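Local coordinates for Aac(6')-Ih protein (Acinetobacter baumannii, PDB 4E8O) that probably transfers an acetyl group from acetyl coenzyme A to the 6'-amino group of aminoglycoside antibiotics, as a resistance enzyme of the GNAT superfamily, at residues 77-82 / 119-124; 89-94 / 132-137. All blocks are in the same frame, centred on the assembly; numbering follows the deposited sequence.

Contact 1 (77-82 / 119-124); sequences AMLEAS and QQVEIW
L79 and V121 meet through their methyl groups. L79 CD2 lies 3.4 Å from V121 CG2, tighter than usual for two carbons. L79 CD1 reaches the same V121 methyl at 3.7 Å, so CG2 is met by both ends of the leucine fork. The other V121 branch serves a different partner: CG1 packs on A81 CB at 3.8 Å. V121 can do both because CG1 stands anti to its backbone N (chi1 -175°) and CG2 stands beside that N. W124, one helical turn on, extends the contact along the strand. Its CZ3 lies 4.2 Å from A81 CB, and its CH2 is 4.0 Å from the backbone C of S82. S82 meets the indole at its edge, near the ring plane. V121 CG1 also sits at that ring's edge, in plane. No hydrogen bond joins the two segments. L79 and A81 point toward the helix, E80 and S82 away. On that far side E80 forms a salt bridge with R39, and S82 OG bonds to E100. The axis of segment 119-124 runs at 27° to that of segment 77-82, 9.9 Å away at closest approach. This is helix-on-sheet packing in the core of the N-acetyltransferase (GNAT) fold. L99 of strand 96-104 flanks L79, F133 of strand 132-138 flanks V121, and L64 of strand 63-69 touches W124.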
ATOM      1  N   ALA B  77      12.498  22.857   5.352  1.00 31.94           N
ATOM      2  CA  ALA B  77      11.773  21.600   5.530  1.00 29.26           C
ATOM      3  C   ALA B  77      10.639  21.448   4.522  1.00 27.14           C
ATOM      4  O   ALA B  77      10.097  22.444   4.035  1.00 28.27           O
ATOM      5  CB  ALA B  77      11.231  21.490   6.948  1.00 29.56           C
ATOM      6  N   MET B  78      10.278  20.202   4.220  1.00 25.02           N
ATOM      7  CA  MET B  78       9.166  19.907   3.317  1.00 23.70           C
ATOM      8  C   MET B  78       8.423  18.662   3.775  1.00 22.37           C
ATOM      9  O   MET B  78       8.997  17.804   4.446  1.00 22.09           O
ATOM     10  CB  MET B  78       9.665  19.680   1.889  1.00 23.13           C
ATOM     11  CG  MET B  78      10.716  18.586   1.774  1.00 23.14           C
ATOM     12  SD  MET B  78      10.722  17.750   0.170  1.00 34.49           S
ATOM     13  CE  MET B  78       9.475  16.495   0.450  1.00 34.54           C
ATOM     14  N   LEU B  79       7.150  18.567   3.399  1.00 21.15           N
ATOM     15  CA  LEU B  79       6.343  17.383   3.661  1.00 20.36           C
ATOM     16  C   LEU B  79       5.442  17.127   2.460  1.00 20.77           C
ATOM     17  O   LEU B  79       4.961  18.068   1.820  1.00 21.53           O
ATOM     18  CB  LEU B  79       5.486  17.582   4.917  1.00 20.63           C
ATOM     19  CG  LEU B  79       4.505  16.467   5.299  1.00 19.81           C
ATOM     20  CD1 LEU B  79       4.317  16.413   6.801  1.00 20.56           C
ATOM     21  CD2 LEU B  79       3.158  16.664   4.626  1.00 19.29           C
ATOM     22  N   GLU B  80       5.209  15.855   2.159  1.00 21.51           N
ATOM     23  CA  GLU B  80       4.224  15.486   1.157  1.00 20.78           C
ATOM     24  C   GLU B  80       3.305  14.431   1.756  1.00 19.37           C
ATOM     25  O   GLU B  80       3.762  13.524   2.449  1.00 18.45           O
ATOM     26  CB  GLU B  80       4.910  14.971  -0.120  1.00 19.98           C
ATOM     27  CG  GLU B  80       5.871  15.987  -0.738  1.00 19.94           C
ATOM     28  CD  GLU B  80       6.498  15.524  -2.042  1.00 21.13           C
ATOM     29  OE1 GLU B  80       5.950  14.605  -2.698  1.00 21.91           O
ATOM     30  OE2 GLU B  80       7.547  16.091  -2.422  1.00 21.54           O
ATOM     31  N   ALA B  81       2.009  14.547   1.503  1.00 19.42           N
ATOM     32  CA  ALA B  81       1.069  13.568   2.033  1.00 18.50           C
ATOM     33  C   ALA B  81      -0.027  13.334   1.020  1.00 18.51           C
ATOM     34  O   ALA B  81      -0.204  14.130   0.094  1.00 19.40           O
ATOM     35  CB  ALA B  81       0.485  14.036   3.362  1.00 18.72           C
ATOM     36  N   SER B  82      -0.764  12.241   1.193  1.00 17.36           N
ATOM     37  CA  SER B  82      -1.867  11.929   0.297  1.00 18.01           C
ATOM     38  C   SER B  82      -3.041  11.367   1.075  1.00 19.28           C
ATOM     39  O   SER B  82      -2.899  10.967   2.236  1.00 18.67           O
ATOM     40  CB  SER B  82      -1.430  10.911  -0.750  1.00 17.97           C
ATOM     41  OG  SER B  82      -1.001   9.704  -0.141  1.00 17.66           O
ATOM     42  N   GLN B 119       1.088  18.170  12.003  1.00 34.09           N
ATOM     43  CA  GLN B 119      -0.167  18.726  12.502  1.00 37.99           C
ATOM     44  C   GLN B 119      -0.999  19.382  11.404  1.00 36.87           C
ATOM     45  O   GLN B 119      -2.226  19.401  11.485  1.00 37.95           O
ATOM     46  CB  GLN B 119       0.096  19.733  13.631  1.00 43.77           C
ATOM     47  CG  GLN B 119       0.537  19.095  14.939  1.00 48.00           C
ATOM     48  CD  GLN B 119       0.662  20.091  16.076  1.00 54.39           C
ATOM     49  OE1 GLN B 119       1.474  19.911  16.984  1.00 56.65           O
ATOM     50  NE2 GLN B 119      -0.156  21.142  16.043  1.00 57.12           N
ATOM     51  N   GLN B 120      -0.335  19.921  10.386  1.00 34.92           N
ATOM     52  CA  GLN B 120      -1.041  20.544   9.270  1.00 34.77           C
ATOM     53  C   GLN B 120      -1.720  19.500   8.390  1.00 32.31           C
ATOM     54  O   GLN B 120      -2.780  19.760   7.823  1.00 34.14           O
ATOM     55  CB  GLN B 120      -0.093  21.412   8.437  1.00 36.17           C
ATOM     56  CG  GLN B 120       0.347  22.694   9.141  1.00 40.20           C
ATOM     57  CD  GLN B 120      -0.815  23.624   9.459  1.00 43.85           C
ATOM     58  OE1 GLN B 120      -1.666  23.891   8.607  1.00 44.97           O
ATOM     59  NE2 GLN B 120      -0.857  24.115  10.693  1.00 45.47           N
ATOM     60  N   VAL B 121      -1.116  18.319   8.280  1.00 29.84           N
ATOM     61  CA  VAL B 121      -1.720  17.223   7.523  1.00 28.62           C
ATOM     62  C   VAL B 121      -3.011  16.747   8.186  1.00 28.84           C
ATOM     63  O   VAL B 121      -4.004  16.480   7.504  1.00 29.17           O
ATOM     64  CB  VAL B 121      -0.764  16.028   7.397  1.00 26.87           C
ATOM     65  CG1 VAL B 121      -1.365  14.952   6.502  1.00 26.26           C
ATOM     66  CG2 VAL B 121       0.568  16.482   6.842  1.00 25.80           C
ATOM     67  N   GLU B 122      -2.990  16.643   9.514  1.00 30.12           N
ATOM     68  CA  GLU B 122      -4.133  16.145  10.280  1.00 32.14           C
ATOM     69  C   GLU B 122      -5.346  17.056  10.153  1.00 33.36           C
ATOM     70  O   GLU B 122      -6.470  16.582   9.994  1.00 33.78           O
ATOM     71  CB  GLU B 122      -3.758  15.962  11.759  1.00 33.85           C
ATOM     72  CG  GLU B 122      -2.674  14.915  11.991  1.00 33.94           C
ATOM     73  CD  GLU B 122      -2.417  14.639  13.463  1.00 37.76           C
ATOM     74  OE1 GLU B 122      -3.255  15.027  14.308  1.00 40.99           O
ATOM     75  OE2 GLU B 122      -1.376  14.022  13.773  1.00 37.95           O
ATOM     76  N   ILE B 123      -5.110  18.365  10.238  1.00 34.77           N
ATOM     77  CA  ILE B 123      -6.157  19.356  10.009  1.00 37.04           C
ATOM     78  C   ILE B 123      -6.732  19.144   8.614  1.00 35.75           C
ATOM     79  O   ILE B 123      -7.948  19.124   8.425  1.00 37.47           O
ATOM     80  CB  ILE B 123      -5.603  20.790  10.118  1.00 39.25           C
ATOM     81  CG1 ILE B 123      -5.008  21.024  11.510  1.00 40.82           C
ATOM     82  CG2 ILE B 123      -6.688  21.813   9.813  1.00 41.38           C
ATOM     83  CD1 ILE B 123      -4.345  22.380  11.684  1.00 42.25           C
ATOM     84  N   TRP B 124      -5.837  18.966   7.646  1.00 32.93           N
ATOM     85  CA  TRP B 124      -6.214  18.711   6.261  1.00 33.17           C
ATOM     86  C   TRP B 124      -6.902  17.357   6.086  1.00 32.39           C
ATOM     87  O   TRP B 124      -7.918  17.256   5.401  1.00 34.03           O
ATOM     88  CB  TRP B 124      -4.972  18.798   5.368  1.00 32.82           C
ATOM     89  CG  TRP B 124      -5.204  18.375   3.940  1.00 33.08           C
ATOM     90  CD1 TRP B 124      -5.940  19.034   2.997  1.00 35.33           C
ATOM     91  CD2 TRP B 124      -4.674  17.212   3.293  1.00 30.83           C
ATOM     92  NE1 TRP B 124      -5.908  18.346   1.809  1.00 34.35           N
ATOM     93  CE2 TRP B 124      -5.137  17.223   1.964  1.00 31.46           C
ATOM     94  CE3 TRP B 124      -3.855  16.160   3.712  1.00 28.82           C
ATOM     95  CZ2 TRP B 124      -4.807  16.219   1.049  1.00 29.04           C
ATOM     96  CZ3 TRP B 124      -3.527  15.168   2.806  1.00 27.15           C
ATOM     97  CH2 TRP B 124      -3.999  15.205   1.488  1.00 27.22           C
TER

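Contact 2 (89-94 / 132-137); sequences NGTQTS and EFASDA
E132 opens strand 132-137 and reaches into the loop 89-94 with its carboxylate. OE1 is the atom that does the gripping. It accepts a hydrogen bond from Q92 N at 3.0 Å through its syn lone pair, and the bond is fairly straight (160°). T93 N adds a weak, more bent bond to E132 OE1 at 3.2 Å. T93 OG1 lies 2.9 Å from E132 OE1. The E132 side chain spans the gap because it is extended beyond CG (chi2 -179°). T91 CB also crowds E132 OE1, at 3.2 Å. E132 N donates to a water at 2.9 Å, and that water also contacts T93 OG1. The amides of Q92 and T93 thus share one oxygen, which probably favours the ionised form. OE2 makes a long, weak ion pair with K163 of the second subunit. F133 points away from the loop, and its ring packs on V118, V121 and E122 of helix 113-127. A134 turns back to the loop, where its CB touches T91 CG2 at 4.0 Å. T91 OG1 instead bonds to V88 O. S135 faces away again, and its OG bonds to H148. The contact ties the loop between strands 75-84 and 96-104 to the start of the outermost strand within the chain. E132 and A134 pair with strand 96-104. Beyond, strand 132-138 pairs antiparallel with a strand of the second subunit, continuing the sheet.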
ATOM      1  N   ASN B  89      -1.737  -1.014   4.829  1.00 20.35           N
ATOM      2  CA  ASN B  89      -1.371  -1.920   5.918  1.00 22.45           C
ATOM      3  C   ASN B  89      -1.384  -1.262   7.303  1.00 22.69           C
ATOM      4  O   ASN B  89      -0.897  -0.141   7.477  1.00 21.88           O
ATOM      5  CB  ASN B  89      -0.001  -2.555   5.651  1.00 24.38           C
ATOM      6  CG  ASN B  89      -0.041  -3.584   4.533  1.00 27.01           C
ATOM      7  OD1 ASN B  89       0.607  -3.426   3.499  1.00 27.86           O
ATOM      8  ND2 ASN B  89      -0.801  -4.652   4.742  1.00 29.31           N
ATOM      9  N   GLY B  90      -1.966  -1.956   8.280  1.00 24.11           N
ATOM     10  CA  GLY B  90      -1.986  -1.469   9.648  1.00 24.72           C
ATOM     11  C   GLY B  90      -3.196  -0.627  10.009  1.00 26.40           C
ATOM     12  O   GLY B  90      -3.388  -0.301  11.182  1.00 29.31           O
ATOM     13  N   THR B  91      -4.008  -0.278   9.013  1.00 25.17           N
ATOM     14  CA  THR B  91      -5.175   0.581   9.223  1.00 26.56           C
ATOM     15  C   THR B  91      -6.469  -0.233   9.327  1.00 29.15           C
ATOM     16  O   THR B  91      -6.505  -1.401   8.936  1.00 29.10           O
ATOM     17  CB  THR B  91      -5.293   1.645   8.101  1.00 26.24           C
ATOM     18  OG1 THR B  91      -5.471   1.001   6.831  1.00 25.80           O
ATOM     19  CG2 THR B  91      -4.038   2.501   8.049  1.00 25.37           C
ATOM     20  N   GLN B  92      -7.522   0.385   9.863  1.00 32.00           N
ATOM     21  CA  GLN B  92      -8.816  -0.278  10.028  1.00 35.11           C
ATOM     22  C   GLN B  92      -9.941   0.569   9.454  1.00 33.81           C
ATOM     23  O   GLN B  92     -11.119   0.233   9.591  1.00 35.72           O
ATOM     24  CB  GLN B  92      -9.103  -0.560  11.507  1.00 40.05           C
ATOM     25  CG  GLN B  92      -8.544  -1.882  12.019  1.00 43.90           C
ATOM     26  CD  GLN B  92      -7.584  -1.698  13.175  1.00 46.93           C
ATOM     27  OE1 GLN B  92      -6.444  -2.161  13.127  1.00 46.93           O
ATOM     28  NE2 GLN B  92      -8.042  -1.023  14.225  1.00 49.41           N
ATOM     29  N   THR B  93      -9.574   1.679   8.824  1.00 30.27           N
ATOM     30  CA  THR B  93     -10.548   2.576   8.215  1.00 29.76           C
ATOM     31  C   THR B  93     -10.092   2.939   6.815  1.00 28.50           C
ATOM     32  O   THR B  93      -8.949   2.669   6.432  1.00 27.21           O
ATOM     33  CB  THR B  93     -10.725   3.879   9.028  1.00 30.41           C
ATOM     34  OG1 THR B  93      -9.509   4.635   8.994  1.00 29.19           O
ATOM     35  CG2 THR B  93     -11.088   3.570  10.474  1.00 31.67           C
ATOM     36  N   SER B  94     -10.989   3.551   6.054  1.00 30.02           N
ATOM     37  CA  SER B  94     -10.666   4.049   4.726  1.00 30.87           C
ATOM     38  C   SER B  94     -11.688   5.121   4.392  1.00 31.22           C
ATOM     39  O   SER B  94     -12.875   4.930   4.651  1.00 31.63           O
ATOM     40  CB  SER B  94     -10.716   2.918   3.695  1.00 32.94           C
ATOM     41  OG  SER B  94     -10.477   3.412   2.387  1.00 34.29           O
ATOM     42  N   GLU B 132      -7.422   8.165  10.591  1.00 26.45           N
ATOM     43  CA  GLU B 132      -6.117   7.525  10.698  1.00 25.01           C
ATOM     44  C   GLU B 132      -5.096   8.185   9.768  1.00 23.22           C
ATOM     45  O   GLU B 132      -5.436   8.627   8.665  1.00 22.43           O
ATOM     46  CB  GLU B 132      -6.223   6.017  10.421  1.00 24.60           C
ATOM     47  CG  GLU B 132      -6.892   5.224  11.544  1.00 27.38           C
ATOM     48  CD  GLU B 132      -6.962   3.738  11.255  1.00 29.21           C
ATOM     49  OE1 GLU B 132      -7.191   3.374  10.084  1.00 29.31           O
ATOM     50  OE2 GLU B 132      -6.792   2.930  12.193  1.00 30.39           O
ATOM     51  N   PHE B 133      -3.849   8.243  10.235  1.00 22.48           N
ATOM     52  CA  PHE B 133      -2.737   8.863   9.521  1.00 21.20           C
ATOM     53  C   PHE B 133      -1.626   7.819   9.543  1.00 20.85           C
ATOM     54  O   PHE B 133      -1.068   7.518  10.604  1.00 21.41           O
ATOM     55  CB  PHE B 133      -2.299  10.134  10.260  1.00 21.61           C
ATOM     56  CG  PHE B 133      -1.280  10.977   9.523  1.00 21.25           C
ATOM     57  CD1 PHE B 133      -0.833  10.633   8.260  1.00 20.40           C
ATOM     58  CD2 PHE B 133      -0.769  12.125  10.116  1.00 22.19           C
ATOM     59  CE1 PHE B 133       0.106  11.411   7.601  1.00 20.79           C
ATOM     60  CE2 PHE B 133       0.168  12.911   9.464  1.00 21.53           C
ATOM     61  CZ  PHE B 133       0.608  12.553   8.204  1.00 21.17           C
ATOM     62  N   ALA B 134      -1.324   7.253   8.380  1.00 19.84           N
ATOM     63  CA  ALA B 134      -0.354   6.167   8.284  1.00 18.93           C
ATOM     64  C   ALA B 134       0.893   6.623   7.547  1.00 18.10           C
ATOM     65  O   ALA B 134       0.911   7.690   6.935  1.00 18.80           O
ATOM     66  CB  ALA B 134      -0.966   4.960   7.588  1.00 18.12           C
ATOM     67  N   SER B 135       1.934   5.801   7.607  1.00 18.78           N
ATOM     68  CA  SER B 135       3.205   6.093   6.955  1.00 20.28           C
ATOM     69  C   SER B 135       3.956   4.778   6.872  1.00 21.43           C
ATOM     70  O   SER B 135       3.472   3.755   7.372  1.00 20.84           O
ATOM     71  CB  SER B 135       3.999   7.113   7.767  1.00 21.92           C
ATOM     72  OG  SER B 135       5.211   7.481   7.121  1.00 22.64           O
ATOM     73  N   ASP B 136       5.119   4.785   6.231  1.00 22.10           N
ATOM     74  CA  ASP B 136       5.957   3.590   6.219  1.00 24.11           C
ATOM     75  C   ASP B 136       7.423   3.972   6.085  1.00 24.66           C
ATOM     76  O   ASP B 136       7.748   5.136   5.840  1.00 25.34           O
ATOM     77  CB  ASP B 136       5.525   2.607   5.116  1.00 25.67           C
ATOM     78  CG  ASP B 136       5.783   3.136   3.714  1.00 27.54           C
ATOM     79  OD1 ASP B 136       6.190   4.307   3.558  1.00 28.66           O
ATOM     80  OD2 ASP B 136       5.567   2.375   2.751  1.00 28.30           O
ATOM     81  N   ALA B 137       8.303   2.994   6.256  1.00 23.26           N
ATOM     82  CA  ALA B 137       9.734   3.233   6.179  1.00 21.97           C
ATOM     83  C   ALA B 137      10.411   1.931   5.825  1.00 22.22           C
ATOM     84  O   ALA B 137       9.915   0.860   6.179  1.00 22.75           O
ATOM     85  CB  ALA B 137      10.249   3.732   7.499  1.00 21.53           C
TER
HETATM   86  O   HOH W   1      -9.027   7.006   8.447  1.00 27.12           O

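Contact 1 lies near the centre of the chain and contact 2 at the subunit interface; the centres of the two contacts are about 15 Å apart. Both reach the same sheet. Contact 1 joins a helix to an inner strand mainly by apolar packing, with no hydrogen bond across it. Contact 2 joins a partly exposed loop to the strand at the sheet's edge within the chain, mainly by polar bonds to a carboxylate. Helix 113-127 and strand 132-138 follow each other in the chain, and F133 bridges the two contacts: its CZ lies 3.5 Å from V121 CG1, and E122 also packs on its ring. Successive residues of strand 132-138 thus serve both, E132 meeting the loop and F133 the helix.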